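Local coordinates for protein triacylglycerol lipase (Clostridium botulinum, PDB 5AH1) that cleaves synthetic polyesters and probably hydrolyses triacylglycerols, using an alpha/beta-hydrolase fold that carries bound zinc and potassium ions, at residues 108-111 with 116-119; 184-189 with 314-319; 294-297 with 302-305; 354-359 with 425-430; 366-369 with 375-378. All blocks are in the same frame, centred on the assembly; numbering follows the deposited sequence.

Contact 1: 108-111 with 116-119; sequences EKLN and ETYT
The amide of N111 is the flat group that meets the backbone of T117, and it does so at its edges. Its N-H edge faces T117 O, which lies only 4° out of the amide plane. The N111 ND2 to T117 O bond is 3.0 Å long and nearly straight, at 171°. The other end of the amide works differently. N111 OD1 accepts from T117 N at 3.0 Å, but that donor stands above the carbonyl plane of the amide. OD1 also comes to 3.4 Å from E116 CA. One asparagine side chain thus takes both the N-H and the C=O of a single residue. CG of N111 lies anti to the carbonyl carbon (chi1 -76°), and from there the amide spans to the start of the strand.

Beside this polar pair L110 packs on T117. The two point toward each other, with L110 CB 3.4 Å from T117 OG1. That hydroxyl is hydrogen-bonded to H115 O. Carbon meets carbon where L110 CD1 lies 3.9 Å from the methyl CG2 of T117. M441 and A444 of helix 437-448 also touch L110.

The contact joins helix 106-112 to strand 117-120 in a beta-alpha-beta unit that starts at strand 80-83. Strand 117-120 is an outermost strand of the parallel sheet. The two hydrogen bonds of the N111 amide therefore tie backbone groups of T117 to the preceding helix, while E116 and Y118 bond to strand 80-83.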
# COMPACT_ATOMS: atom_id res chain seq x y z
N GLU A 108 17.09 5.31 5.16
CA GLU A 108 18.41 5.72 5.64
C GLU A 108 18.28 6.64 6.85
O GLU A 108 19.01 6.50 7.83
CB GLU A 108 19.20 6.41 4.51
CG GLU A 108 20.70 6.57 4.78
CD GLU A 108 21.05 7.77 5.65
OE1 GLU A 108 20.32 8.78 5.61
OE2 GLU A 108 22.08 7.71 6.36
N LYS A 109 17.34 7.58 6.79
CA LYS A 109 17.15 8.53 7.88
C LYS A 109 16.71 7.83 9.15
O LYS A 109 17.16 8.16 10.25
CB LYS A 109 16.12 9.60 7.48
CG LYS A 109 16.53 10.47 6.32
CD LYS A 109 17.85 11.18 6.56
CE LYS A 109 18.21 12.08 5.39
NZ LYS A 109 19.49 12.81 5.61
N LEU A 110 15.84 6.84 9.01
CA LEU A 110 15.38 6.07 10.14
C LEU A 110 16.54 5.29 10.77
O LEU A 110 16.77 5.36 11.96
CB LEU A 110 14.27 5.12 9.70
CG LEU A 110 12.92 5.81 9.51
CD1 LEU A 110 11.98 4.99 8.61
CD2 LEU A 110 12.29 6.08 10.87
N ASN A 111 17.29 4.56 9.95
CA ASN A 111 18.43 3.83 10.48
C ASN A 111 19.46 4.75 11.13
O ASN A 111 20.02 4.42 12.18
CB ASN A 111 19.09 2.98 9.39
CG ASN A 111 18.28 1.74 9.08
OD1 ASN A 111 18.15 0.85 9.91
ND2 ASN A 111 17.73 1.67 7.88
N GLU A 116 15.96 0.73 13.41
CA GLU A 116 16.29 -0.32 12.44
C GLU A 116 15.12 -0.50 11.47
O GLU A 116 13.99 -0.77 11.89
CB GLU A 116 16.60 -1.64 13.16
CG GLU A 116 17.15 -2.72 12.24
CD GLU A 116 17.34 -4.05 12.94
OE1 GLU A 116 17.12 -4.12 14.17
OE2 GLU A 116 17.70 -5.05 12.28
N THR A 117 15.41 -0.33 10.18
CA THR A 117 14.38 -0.27 9.15
C THR A 117 14.86 -0.91 7.85
O THR A 117 15.98 -0.67 7.40
CB THR A 117 13.98 1.19 8.84
OG1 THR A 117 13.47 1.81 10.03
CG2 THR A 117 12.90 1.27 7.75
N TYR A 118 13.97 -1.70 7.27
CA TYR A 118 14.16 -2.33 5.96
C TYR A 118 13.01 -1.98 5.04
O TYR A 118 11.93 -1.57 5.48
CB TYR A 118 14.22 -3.85 6.12
CG TYR A 118 15.25 -4.28 7.11
CD1 TYR A 118 16.56 -4.42 6.71
CD2 TYR A 118 14.94 -4.50 8.44
CE1 TYR A 118 17.54 -4.78 7.59
CE2 TYR A 118 15.93 -4.88 9.35
CZ TYR A 118 17.23 -5.00 8.92
OH TYR A 118 18.25 -5.36 9.79
N THR A 119 13.25 -2.18 3.76
CA THR A 119 12.26 -1.93 2.72
C THR A 119 12.03 -3.23 1.96
O THR A 119 12.97 -3.86 1.51
CB THR A 119 12.74 -0.85 1.75
OG1 THR A 119 12.95 0.37 2.46
CG2 THR A 119 11.71 -0.59 0.66

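Contact 2: 184-189 with 314-319; sequences GGQTIR and QELNTW
Q186 and R189, on helix 183-197, meet L316 and N317 on helix 310-317. Helix 183-197 follows the strand 176-181 of the alpha/beta-hydrolase fold. The turn between them carries a GxSxG sequence, consistent with the nucleophile elbow of this family. G184 is the last glycine of that sequence.

The apolar part is small. L316 points toward helix 183-197, and its branch CD2 does the touching. It lies 4.0 Å from Q186 CB. The two side chains cross at a slant. T190 and N128 also touch L316.

The polar part is held more closely. R189 NH2 donates to N317 OD1 at 2.8 Å. The oxygen sits at the edge of the guanidinium, near its plane. Seen from the amide, however, the nitrogen stands 36° out of the carbonyl plane. The two flat groups are turned 51° apart. A bend at chi3 (49°) swings the guanidinium of R189 across to the asparagine. R189 NH1 bonds to N231 OD1, and N317 ND2 to the carbonyls of N231 and L397. Both flat groups thus have further partners that limit their rotation.

By contrast, the amide of Q186 is linked to N317 through water rather than directly. This amide also bonds through OE1 to N128 and through NE2 to D307 O. One water accepts from Q186 NE2 at 3.0 Å and from R189 NH1 at 3.1 Å, and lies 2.9 Å from N317 OD1, to which it can donate.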
# COMPACT_ATOMS: atom_id res chain seq x y z
N GLY A 184 -0.17 -1.40 0.02
CA GLY A 184 0.74 -2.03 0.98
C GLY A 184 0.07 -2.37 2.31
O GLY A 184 0.38 -3.38 2.90
N GLY A 185 -0.91 -1.56 2.71
CA GLY A 185 -1.65 -1.83 3.93
C GLY A 185 -2.52 -3.09 3.84
O GLY A 185 -2.61 -3.86 4.79
N GLN A 186 -3.17 -3.31 2.70
CA GLN A 186 -3.89 -4.55 2.48
C GLN A 186 -2.93 -5.73 2.45
O GLN A 186 -3.21 -6.79 3.02
CB GLN A 186 -4.65 -4.52 1.15
CG GLN A 186 -5.84 -3.61 1.07
CD GLN A 186 -6.42 -3.64 -0.32
OE1 GLN A 186 -5.69 -3.39 -1.30
NE2 GLN A 186 -7.69 -4.01 -0.44
N THR A 187 -1.79 -5.55 1.79
CA THR A 187 -0.82 -6.63 1.66
C THR A 187 -0.28 -7.06 3.03
O THR A 187 -0.14 -8.25 3.29
CB THR A 187 0.33 -6.21 0.76
OG1 THR A 187 -0.18 -5.89 -0.55
CG2 THR A 187 1.38 -7.32 0.63
N ILE A 188 0.04 -6.11 3.91
CA ILE A 188 0.59 -6.48 5.22
C ILE A 188 -0.47 -7.08 6.14
O ILE A 188 -0.17 -7.97 6.94
CB ILE A 188 1.36 -5.30 5.93
CG1 ILE A 188 0.45 -4.11 6.21
CG2 ILE A 188 2.53 -4.90 5.05
CD1 ILE A 188 1.12 -3.02 7.03
N ARG A 189 -1.73 -6.66 6.00
CA ARG A 189 -2.82 -7.31 6.72
C ARG A 189 -2.89 -8.77 6.31
O ARG A 189 -3.09 -9.66 7.12
CB ARG A 189 -4.15 -6.63 6.46
CG ARG A 189 -4.36 -5.27 7.15
CD ARG A 189 -5.61 -4.56 6.63
NE ARG A 189 -6.76 -5.46 6.64
CZ ARG A 189 -7.70 -5.51 5.70
NH1 ARG A 189 -7.73 -4.58 4.76
NH2 ARG A 189 -8.62 -6.45 5.76
N GLN A 314 -13.77 -5.81 -0.06
CA GLN A 314 -14.74 -6.47 0.79
C GLN A 314 -14.45 -7.96 0.85
O GLN A 314 -14.46 -8.56 1.93
CB GLN A 314 -16.14 -6.21 0.26
CG GLN A 314 -17.24 -6.91 1.03
CD GLN A 314 -18.61 -6.50 0.53
OE1 GLN A 314 -19.30 -5.72 1.16
NE2 GLN A 314 -18.97 -6.98 -0.64
N GLU A 315 -14.20 -8.57 -0.31
CA GLU A 315 -13.89 -9.99 -0.32
C GLU A 315 -12.65 -10.33 0.54
O GLU A 315 -12.65 -11.29 1.29
CB GLU A 315 -13.70 -10.51 -1.74
CG GLU A 315 -13.51 -12.03 -1.79
CD GLU A 315 -13.27 -12.60 -3.18
OE1 GLU A 315 -12.95 -11.84 -4.10
OE2 GLU A 315 -13.35 -13.84 -3.34
N LEU A 316 -11.58 -9.54 0.38
CA LEU A 316 -10.38 -9.71 1.21
C LEU A 316 -10.74 -9.63 2.69
O LEU A 316 -10.29 -10.45 3.49
CB LEU A 316 -9.34 -8.65 0.84
CG LEU A 316 -7.96 -8.88 1.47
CD1 LEU A 316 -7.21 -9.98 0.72
CD2 LEU A 316 -7.14 -7.61 1.51
N ASN A 317 -11.59 -8.67 3.03
CA ASN A 317 -11.96 -8.44 4.41
C ASN A 317 -12.71 -9.61 5.04
O ASN A 317 -12.72 -9.73 6.27
CB ASN A 317 -12.80 -7.18 4.51
CG ASN A 317 -12.03 -5.93 4.17
OD1 ASN A 317 -10.80 -5.94 4.09
ND2 ASN A 317 -12.76 -4.82 4.03
N THR A 318 -13.37 -10.43 4.22
CA THR A 318 -14.12 -11.55 4.77
C THR A 318 -13.22 -12.64 5.36
O THR A 318 -13.72 -13.51 6.07
CB THR A 318 -15.11 -12.17 3.77
OG1 THR A 318 -14.37 -12.79 2.72
CG2 THR A 318 -16.08 -11.12 3.24
N TRP A 319 -11.91 -12.59 5.10
CA TRP A 319 -11.00 -13.57 5.69
C TRP A 319 -9.73 -12.97 6.29
O TRP A 319 -9.08 -13.63 7.09
CB TRP A 319 -10.66 -14.68 4.69
CG TRP A 319 -9.79 -14.27 3.54
CD1 TRP A 319 -10.18 -13.64 2.40
CD2 TRP A 319 -8.37 -14.46 3.44
NE1 TRP A 319 -9.08 -13.42 1.59
CE2 TRP A 319 -7.96 -13.92 2.21
CE3 TRP A 319 -7.41 -15.03 4.28
CZ2 TRP A 319 -6.63 -13.93 1.80
CZ3 TRP A 319 -6.10 -15.07 3.85
CH2 TRP A 319 -5.71 -14.52 2.64
O HOH W 1 -9.23 -4.68 2.06

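Contact 3: 294-297 with 302-305; sequences SNIW and DIAT. With ZN (zinc ion), chain B.
I303, the N-cap residue of helix 304-308 and the next residue in the chain after the zinc ligand D302, packs on I296 and W297 without a direct hydrogen bond between the two segments. Four residues separate the segments, so this is a tight local fold-back between the weakly bonded helix 296-299 and helix 304-308.

I303 is the centre of the packing. Its CG1 branch lies anti to the backbone N (chi1 -162°), and this carries the branch across to the other segment. There I303 CD1 meets I296 CD1 at 3.6 Å. I303 CG1 lies 3.6 Å from W297 CZ3. The W297 and I303 side chains cross at about a right angle. One face of the indole is covered from its own segment by I296 CG2. At the edge, near the ring plane, T305 OG1 lies 3.8 Å from W297 CE3. The ring nitrogen NE1 is bonded to V291 O, which fixes the far side of the indole. A242 and I246 of helix 242-257 also touch W297.

Water supplies the polar link. It donates to W297 O at 3.0 Å and lies 2.6 Å from T305 OG1. At the start of the first segment, S294 OG caps the turn by accepting from I296 N at 3.1 Å.

D302 takes no part in this packing. Its OD2 binds zinc at 2.0 Å, together with D130, H150 and H156. Its OD1 is hydrogen-bonded to S127 OG, which limits rotation of the carboxylate. The contact is thus apolar at its centre, with one water between polar atoms, directly beside the zinc ligand.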
# COMPACT_ATOMS: atom_id res chain seq x y z
N SER A 294 -2.65 -7.01 -22.31
CA SER A 294 -2.90 -8.36 -21.82
C SER A 294 -4.35 -8.58 -21.43
O SER A 294 -5.02 -7.66 -20.94
CB SER A 294 -2.03 -8.63 -20.59
OG SER A 294 -2.31 -9.90 -20.00
N ASN A 295 -4.82 -9.81 -21.61
CA ASN A 295 -6.15 -10.19 -21.15
C ASN A 295 -6.28 -10.19 -19.63
O ASN A 295 -7.38 -10.29 -19.10
CB ASN A 295 -6.55 -11.57 -21.71
CG ASN A 295 -5.67 -12.69 -21.19
OD1 ASN A 295 -4.47 -12.51 -20.99
ND2 ASN A 295 -6.26 -13.87 -20.97
N ILE A 296 -5.16 -10.11 -18.93
CA ILE A 296 -5.17 -10.21 -17.48
C ILE A 296 -6.11 -9.19 -16.82
O ILE A 296 -6.75 -9.49 -15.81
CB ILE A 296 -3.72 -10.10 -16.94
CG1 ILE A 296 -3.65 -10.65 -15.53
CG2 ILE A 296 -3.19 -8.68 -17.02
CD1 ILE A 296 -2.23 -10.79 -15.03
N TRP A 297 -6.22 -8.01 -17.41
CA TRP A 297 -6.93 -6.90 -16.78
C TRP A 297 -8.44 -7.08 -16.72
O TRP A 297 -9.08 -6.37 -15.95
CB TRP A 297 -6.57 -5.58 -17.45
CG TRP A 297 -5.09 -5.39 -17.44
CD1 TRP A 297 -4.26 -5.41 -18.51
CD2 TRP A 297 -4.27 -5.24 -16.29
NE1 TRP A 297 -2.96 -5.26 -18.11
CE2 TRP A 297 -2.94 -5.14 -16.74
CE3 TRP A 297 -4.53 -5.15 -14.92
CZ2 TRP A 297 -1.87 -4.98 -15.88
CZ3 TRP A 297 -3.48 -4.98 -14.07
CH2 TRP A 297 -2.15 -4.90 -14.54
N ASP A 302 -7.53 -12.31 -9.69
CA ASP A 302 -6.23 -12.36 -9.01
C ASP A 302 -5.26 -11.30 -9.50
O ASP A 302 -4.16 -11.62 -9.99
CB ASP A 302 -5.65 -13.77 -9.19
CG ASP A 302 -4.41 -14.03 -8.35
OD1 ASP A 302 -4.35 -13.58 -7.18
OD2 ASP A 302 -3.50 -14.72 -8.86
N ILE A 303 -5.65 -10.03 -9.39
CA ILE A 303 -4.86 -8.91 -9.91
C ILE A 303 -5.18 -7.66 -9.08
O ILE A 303 -6.23 -7.60 -8.45
CB ILE A 303 -5.16 -8.75 -11.44
CG1 ILE A 303 -4.08 -7.92 -12.13
CG2 ILE A 303 -6.57 -8.23 -11.65
CD1 ILE A 303 -2.72 -8.60 -12.21
N ALA A 304 -4.28 -6.67 -9.06
CA ALA A 304 -4.46 -5.55 -8.14
C ALA A 304 -5.74 -4.75 -8.38
O ALA A 304 -6.37 -4.30 -7.43
CB ALA A 304 -3.26 -4.61 -8.18
N THR A 305 -6.11 -4.55 -9.63
CA THR A 305 -7.26 -3.72 -9.96
C THR A 305 -8.55 -4.27 -9.36
O THR A 305 -9.41 -3.50 -8.90
CB THR A 305 -7.34 -3.49 -11.49
OG1 THR A 305 -7.06 -4.70 -12.18
CG2 THR A 305 -6.30 -2.47 -11.90
ZN ZN B . -2.06 -15.31 -7.65
O HOH W 2 -9.19 -6.00 -13.00

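Contact 4: 354-359 with 425-430; sequences PIFYPT and DHMDIV. With K (potassium ion), chain C.
F356 lies against D425 and makes a Met-aromatic contact with M427, beside a potassium site of this alpha/beta-hydrolase. The ring and the D425 carboxylate stand almost perpendicular, at 86°. D425 OD1 comes to the ring edge, 3.9 Å from F356 CE2. In the conformer described, M427 slants past the same ring. Its CG lies at the edge in the ring plane, and its methyl CE is 3.6 Å from F356 CZ. The M427 sulfur SD is 5.2 Å from the centroid of the F356 ring and also lies at the edge. I355 CG2 covers one face of F356 over its centre.

D425 is held by its own loop. OD1 accepts from M427 N and D428 N, an Asx turn within a wider Asx motif. D425 N in turn donates to D428 OD2. Next to it, H426 ND1 is hydrogen-bonded to D384. The H426 side chain also touches the GxSxG residues, and such a pairing is consistent with the histidine and acid of a hydrolase triad.

The two aspartates share the potassium ion with P351 O and three waters. D428 binds it through both oxygens, and D425 OD2 reaches it at 2.5 Å.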
# COMPACT_ATOMS: atom_id res chain seq x y z
N PRO A 354 -1.82 18.35 -8.94
CA PRO A 354 -2.71 18.51 -10.10
C PRO A 354 -2.98 17.22 -10.88
O PRO A 354 -4.04 17.09 -11.48
CB PRO A 354 -1.98 19.56 -10.94
CG PRO A 354 -1.22 20.36 -9.92
CD PRO A 354 -0.75 19.37 -8.92
N ILE A 355 -2.06 16.26 -10.83
CA ILE A 355 -2.25 14.97 -11.49
C ILE A 355 -3.46 14.21 -10.93
O ILE A 355 -4.03 13.36 -11.60
CB ILE A 355 -0.96 14.08 -11.40
CG1 ILE A 355 -1.01 12.91 -12.37
CG2 ILE A 355 -0.77 13.49 -10.02
CD1 ILE A 355 -1.00 13.30 -13.78
N PHE A 356 -3.85 14.55 -9.70
CA PHE A 356 -4.97 13.89 -9.03
C PHE A 356 -6.25 14.72 -9.10
O PHE A 356 -7.25 14.35 -8.51
CB PHE A 356 -4.65 13.63 -7.55
CG PHE A 356 -3.53 12.65 -7.31
CD1 PHE A 356 -3.40 11.51 -8.08
CD2 PHE A 356 -2.61 12.89 -6.30
CE1 PHE A 356 -2.37 10.62 -7.85
CE2 PHE A 356 -1.58 12.00 -6.06
CZ PHE A 356 -1.45 10.87 -6.84
N TYR A 357 -6.25 15.85 -9.80
CA TYR A 357 -7.50 16.59 -9.93
C TYR A 357 -8.63 15.73 -10.53
O TYR A 357 -9.73 15.68 -9.99
CB TYR A 357 -7.33 17.87 -10.75
CG TYR A 357 -6.55 19.00 -10.11
CD1 TYR A 357 -6.15 18.99 -8.78
CD2 TYR A 357 -6.24 20.13 -10.87
CE1 TYR A 357 -5.45 20.05 -8.24
CE2 TYR A 357 -5.54 21.18 -10.33
CZ TYR A 357 -5.15 21.15 -9.02
OH TYR A 357 -4.46 22.22 -8.51
N PRO A 358 -8.37 15.05 -11.65
CA PRO A 358 -9.51 14.33 -12.24
C PRO A 358 -9.93 13.11 -11.42
O PRO A 358 -11.13 12.80 -11.35
CB PRO A 358 -8.99 13.90 -13.62
CG PRO A 358 -7.52 13.94 -13.51
CD PRO A 358 -7.19 15.02 -12.52
N THR A 359 -8.98 12.43 -10.80
CA THR A 359 -9.28 11.26 -10.00
C THR A 359 -10.04 11.67 -8.74
O THR A 359 -11.04 11.04 -8.38
CB THR A 359 -8.00 10.48 -9.66
OG1 THR A 359 -7.04 11.36 -9.09
CG2 THR A 359 -7.42 9.86 -10.93
N ASP A 425 -2.12 14.88 0.17
CA ASP A 425 -2.56 13.94 -0.85
C ASP A 425 -1.91 12.58 -0.71
O ASP A 425 -1.02 12.37 0.11
CB ASP A 425 -2.48 14.52 -2.29
CG ASP A 425 -1.08 14.56 -2.90
OD1 ASP A 425 -0.26 13.64 -2.74
OD2 ASP A 425 -0.83 15.54 -3.63
N HIS A 426 -2.38 11.65 -1.54
CA HIS A 426 -2.02 10.26 -1.44
C HIS A 426 -0.51 10.01 -1.45
O HIS A 426 -0.04 9.13 -0.74
CB HIS A 426 -2.66 9.51 -2.61
CG HIS A 426 -2.66 8.02 -2.44
ND1 HIS A 426 -3.45 7.38 -1.51
CD2 HIS A 426 -1.98 7.05 -3.08
CE1 HIS A 426 -3.25 6.08 -1.59
NE2 HIS A 426 -2.36 5.85 -2.54
N MET A 427 0.22 10.76 -2.27
CA MET A 427 1.66 10.56 -2.44
C MET A 427 2.47 11.46 -1.49
O MET A 427 3.61 11.13 -1.13
CB MET A 427 2.06 10.78 -3.90
CG MET A 427 1.44 9.76 -4.85
SD MET A 427 2.26 9.65 -6.46
CE MET A 427 2.14 11.32 -7.06
N ASP A 428 1.90 12.60 -1.08
CA ASP A 428 2.60 13.53 -0.19
C ASP A 428 3.10 12.85 1.07
O ASP A 428 4.16 13.20 1.60
CB ASP A 428 1.67 14.65 0.27
CG ASP A 428 1.31 15.64 -0.83
OD1 ASP A 428 2.06 15.75 -1.84
OD2 ASP A 428 0.26 16.33 -0.69
N ILE A 429 2.32 11.91 1.60
CA ILE A 429 2.65 11.27 2.87
C ILE A 429 3.87 10.35 2.78
O ILE A 429 4.45 9.99 3.81
CB ILE A 429 1.41 10.53 3.47
CG1 ILE A 429 1.66 10.03 4.91
CG2 ILE A 429 0.97 9.38 2.53
CD1 ILE A 429 2.06 11.12 5.90
N VAL A 430 4.25 9.95 1.56
CA VAL A 430 5.51 9.23 1.37
C VAL A 430 6.58 10.13 0.71
O VAL A 430 7.58 9.64 0.17
CB VAL A 430 5.33 7.90 0.59
CG1 VAL A 430 4.49 6.94 1.39
CG2 VAL A 430 4.71 8.11 -0.79
K K C . 0.46 17.50 -2.85
O HOH W 3 0.24 19.52 -4.19
O HOH W 4 1.87 17.06 -4.79
O HOH W 5 2.53 18.64 -1.87

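Contact 5: 366-369 with 375-378; sequences YSRN and IIDK
R368 and I376 form a single antiparallel bridge, a hydrogen-bonded pair, between two irregular runs of chain. Backbone bonds come first. R368 N donates to I376 O at 3.0 Å, and I376 N donates to R368 O at 2.8 Å. Two CA-H...O contacts flank them: S367 CA to I376 O and I375 CA to R368 O, both 3.4 Å.

Cation and alkyl contacts come next. The guanidinium of R368 lies over I376, whose CG1 sits above one face, off-centre. CG1 is 3.7 Å from R368 NH2. With chi3 at 65° the arginine tail doubles back, and its head covers the isoleucine. The ends of that head are bound elsewhere: NH1 makes a salt bridge to D238, and NH2 bonds to P374 O and T310 OG1.

Side-chain packing makes up the rest. I376 CG2 lies 3.4 Å from Y366 O and makes an apolar contact with Y366 CD2 at 4.3 Å. T235 of helix 235-239 also touches Y366 and I376. N369 runs alongside I375, with N369 OD1 3.9 Å from I375 CG1.

The pair closes a short loop between helix 357-363 and strand 403-405. I376 is buried although the loop lies at the surface. D238 is also a ligand of a bound potassium ion, so the salt bridge connects this loop to that site, and the carboxylate of D238 probably offsets the charge of R368.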
# COMPACT_ATOMS: atom_id res chain seq x y z
N TYR A 366 -18.87 10.17 -7.24
CA TYR A 366 -19.24 8.81 -7.64
C TYR A 366 -20.09 8.13 -6.57
O TYR A 366 -19.64 7.91 -5.44
CB TYR A 366 -18.00 7.98 -7.92
CG TYR A 366 -18.30 6.56 -8.39
CD1 TYR A 366 -18.56 6.30 -9.71
CD2 TYR A 366 -18.31 5.51 -7.51
CE1 TYR A 366 -18.83 5.01 -10.15
CE2 TYR A 366 -18.57 4.22 -7.92
CZ TYR A 366 -18.83 3.97 -9.23
OH TYR A 366 -19.07 2.68 -9.64
N SER A 367 -21.31 7.79 -6.97
CA SER A 367 -22.23 7.01 -6.16
C SER A 367 -22.54 5.70 -6.85
O SER A 367 -22.29 5.54 -8.05
CB SER A 367 -23.53 7.77 -5.95
OG SER A 367 -23.30 8.93 -5.19
N ARG A 368 -23.10 4.77 -6.09
CA ARG A 368 -23.55 3.51 -6.67
C ARG A 368 -24.49 2.79 -5.72
O ARG A 368 -24.17 2.59 -4.53
CB ARG A 368 -22.35 2.60 -6.98
CG ARG A 368 -22.73 1.32 -7.69
CD ARG A 368 -21.56 0.38 -7.83
NE ARG A 368 -21.10 -0.07 -6.52
CZ ARG A 368 -19.85 -0.30 -6.19
NH1 ARG A 368 -18.88 -0.12 -7.07
NH2 ARG A 368 -19.56 -0.69 -4.96
N ASN A 369 -25.66 2.41 -6.23
CA ASN A 369 -26.58 1.57 -5.48
C ASN A 369 -27.03 0.45 -6.39
O ASN A 369 -28.06 0.54 -7.07
CB ASN A 369 -27.75 2.39 -4.92
CG ASN A 369 -28.50 1.65 -3.84
OD1 ASN A 369 -28.64 0.43 -3.88
ND2 ASN A 369 -28.99 2.38 -2.85
N ILE A 375 -22.83 -0.32 -1.27
CA ILE A 375 -23.53 0.92 -1.59
C ILE A 375 -22.60 2.09 -1.32
O ILE A 375 -22.12 2.27 -0.22
CB ILE A 375 -24.84 1.01 -0.80
CG1 ILE A 375 -25.80 -0.09 -1.28
CG2 ILE A 375 -25.48 2.37 -0.98
CD1 ILE A 375 -26.96 -0.37 -0.36
N ILE A 376 -22.37 2.90 -2.35
CA ILE A 376 -21.46 4.04 -2.31
C ILE A 376 -22.32 5.30 -2.30
O ILE A 376 -23.09 5.54 -3.24
CB ILE A 376 -20.51 4.08 -3.53
CG1 ILE A 376 -19.78 2.74 -3.70
CG2 ILE A 376 -19.53 5.23 -3.41
CD1 ILE A 376 -18.98 2.29 -2.49
N ASP A 377 -22.21 6.06 -1.22
CA ASP A 377 -22.97 7.28 -1.03
C ASP A 377 -22.03 8.44 -0.71
O ASP A 377 -20.81 8.31 -0.86
CB ASP A 377 -24.05 7.11 0.07
CG ASP A 377 -23.47 6.86 1.47
OD1 ASP A 377 -22.24 6.89 1.66
OD2 ASP A 377 -24.28 6.66 2.40
N LYS A 378 -22.60 9.56 -0.30
CA LYS A 378 -21.84 10.79 -0.15
C LYS A 378 -20.70 10.68 0.88
O LYS A 378 -19.74 11.43 0.80
CB LYS A 378 -22.77 11.95 0.20
CG LYS A 378 -23.37 11.83 1.58
CD LYS A 378 -24.38 12.92 1.88
CE LYS A 378 -25.01 12.68 3.26
NZ LYS A 378 -26.05 13.67 3.64

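How the contacts relate
All five contacts lie within the same lipase-like family region of the chain. Contact 1 comes first along the chain, at the edge strand 117-120 of the parallel sheet. The segments of contact 2 are separated by 124 residues, and contact 3 is nested inside that loop. Helix 304-308 of contact 3 leads on to helix 310-317 of contact 2, and their centres are about 17 Å apart. Contact 4 follows, and contact 5 lies nested inside the loop it closes, with centres about 22 Å apart. Contacts 1 and 5 are the farthest apart, about 40 Å between centres, on opposite sides of the chain's centre. No two contacts touch. Contact 3 includes a zinc ligand and contact 4 two potassium ligands, so metal sites are built into separate parts of the fold.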